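Pyruvate kinase (Cryptosporidium parvum, PDB 4DRS) probably catalyses the last step of glycolysis, transferring phosphate from phosphoenolpyruvate to ADP to give pyruvate and ATP. Local coordinates at residues S400-P403 against K404-V408. Numbering follows the deposited sequence.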
loop_
_atom_site.group_PDB
_atom_site.type_symbol
_atom_site.label_atom_id
_atom_site.label_comp_id
_atom_site.label_asym_id
_atom_site.label_seq_id
_atom_site.Cartn_x
_atom_site.Cartn_y
_atom_site.Cartn_z
ATOM N N SER A 400 -12.548 0.273 -2.298
ATOM C CA SER A 400 -12.267 -0.747 -1.275
ATOM C C SER A 400 -13.339 -0.834 -0.185
ATOM O O SER A 400 -13.582 -1.912 0.355
ATOM C CB SER A 400 -10.908 -0.496 -0.620
ATOM O OG SER A 400 -9.863 -0.578 -1.569
ATOM N N SER A 401 -13.962 0.298 0.139
ATOM C CA SER A 401 -14.984 0.357 1.191
ATOM C C SER A 401 -16.327 -0.250 0.771
ATOM O O SER A 401 -17.187 -0.507 1.615
ATOM C CB SER A 401 -15.199 1.803 1.646
ATOM O OG SER A 401 -13.970 2.425 1.977
ATOM N N VAL A 402 -16.503 -0.470 -0.529
ATOM C CA VAL A 402 -17.765 -0.976 -1.061
ATOM C C VAL A 402 -17.730 -2.500 -1.197
ATOM O O VAL A 402 -16.915 -3.040 -1.945
ATOM C CB VAL A 402 -18.141 -0.295 -2.401
ATOM C CG1 VAL A 402 -19.398 -0.913 -2.991
ATOM C CG2 VAL A 402 -18.349 1.198 -2.195
ATOM N N PRO A 403 -18.618 -3.195 -0.464
ATOM C CA PRO A 403 -18.660 -4.661 -0.470
ATOM C C PRO A 403 -19.040 -5.242 -1.831
ATOM O O PRO A 403 -19.964 -4.751 -2.487
ATOM C CB PRO A 403 -19.727 -4.998 0.585
ATOM C CG PRO A 403 -20.539 -3.759 0.737
ATOM C CD PRO A 403 -19.607 -2.615 0.465
ATOM N N LYS A 404 -18.313 -6.279 -2.241
ATOM C CA LYS A 404 -18.526 -6.927 -3.531
ATOM C C LYS A 404 -19.259 -8.254 -3.330
ATOM O O LYS A 404 -19.114 -8.879 -2.279
ATOM C CB LYS A 404 -17.185 -7.148 -4.248
ATOM C CG LYS A 404 -16.274 -5.925 -4.287
ATOM C CD LYS A 404 -16.760 -4.866 -5.272
ATOM C CE LYS A 404 -16.110 -3.512 -5.017
ATOM N NZ LYS A 404 -14.622 -3.560 -5.070
ATOM N N PRO A 405 -20.054 -8.695 -4.328
ATOM C CA PRO A 405 -20.312 -8.079 -5.639
ATOM C C PRO A 405 -21.281 -6.902 -5.584
ATOM O O PRO A 405 -22.066 -6.789 -4.643
ATOM C CB PRO A 405 -20.934 -9.223 -6.442
ATOM C CG PRO A 405 -21.616 -10.067 -5.414
ATOM C CD PRO A 405 -20.783 -9.968 -4.166
ATOM N N VAL A 406 -21.212 -6.037 -6.592
ATOM C CA VAL A 406 -22.128 -4.906 -6.725
ATOM C C VAL A 406 -23.120 -5.191 -7.851
ATOM O O VAL A 406 -22.985 -6.192 -8.557
ATOM C CB VAL A 406 -21.378 -3.580 -6.999
ATOM C CG1 VAL A 406 -20.567 -3.154 -5.783
ATOM C CG2 VAL A 406 -20.486 -3.690 -8.235
ATOM N N ALA A 407 -24.116 -4.322 -8.013
ATOM C CA ALA A 407 -25.030 -4.421 -9.149
ATOM C C ALA A 407 -24.328 -3.951 -10.423
ATOM O O ALA A 407 -23.321 -3.234 -10.356
ATOM C CB ALA A 407 -26.292 -3.609 -8.897
ATOM N N VAL A 408 -24.859 -4.359 -11.575
ATOM C CA VAL A 408 -24.283 -4.009 -12.877
ATOM C C VAL A 408 -24.045 -2.501 -13.038
ATOM O O VAL A 408 -22.925 -2.098 -13.363
ATOM C CB VAL A 408 -25.116 -4.587 -14.057
ATOM C CG1 VAL A 408 -24.774 -3.899 -15.374
ATOM C CG2 VAL A 408 -24.900 -6.087 -14.172
#
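Lys404 folds its aliphatic chain back over the carbonyl of Val402, two residues earlier. The closest point is Lys404 CE, 3.2 Å from Val402 O. Lys404 CG and CD also pass near this oxygen, so the methylenes run alongside it. The chain is bent at chi2 (-74°) and again at chi4 (57°), and these bends turn the amino group back toward the end of helix 391-401. There Lys404 NZ makes a weak hydrogen bond to the backbone oxygen of His399 and a long, weak ion pair with Asp422 of the second subunit. The carbonyl end of a helix would probably favour a positive charge here.

A second, apolar contact closes the bend. Val402 CG1 meets Val406 CG1 at 3.8 Å, and the two side chains cross at about a right angle. Val402 CG1 lies anti to its backbone N (chi1 176°), which sends this methyl forward along the chain to Val406. The same Val406 methyl lies 3.7 Å from Pro403 O. Val402 is buried and also packs on Glu410 and Tyr444, while Val406 rests on Ala411.

The peptide bond between Lys404 and Pro405 is cis. It bends the backbone, with Pro403 CA 7.2 Å from Val406 CA. Pro405 packs on Val423 of the second subunit, and the backbone of Val406 makes hydrogen bonds to that subunit. Ala407 then takes the N-cap position of helix 408-422.

This is a cis-proline bend. Its backbone angles at Lys404 and Pro405 resemble those of a type VIb turn, but its ends lie slightly too far apart for a strict beta turn. In this pyruvate kinase the bend links helix 391-401 to helix 408-422 at a subunit interface of the tetramer.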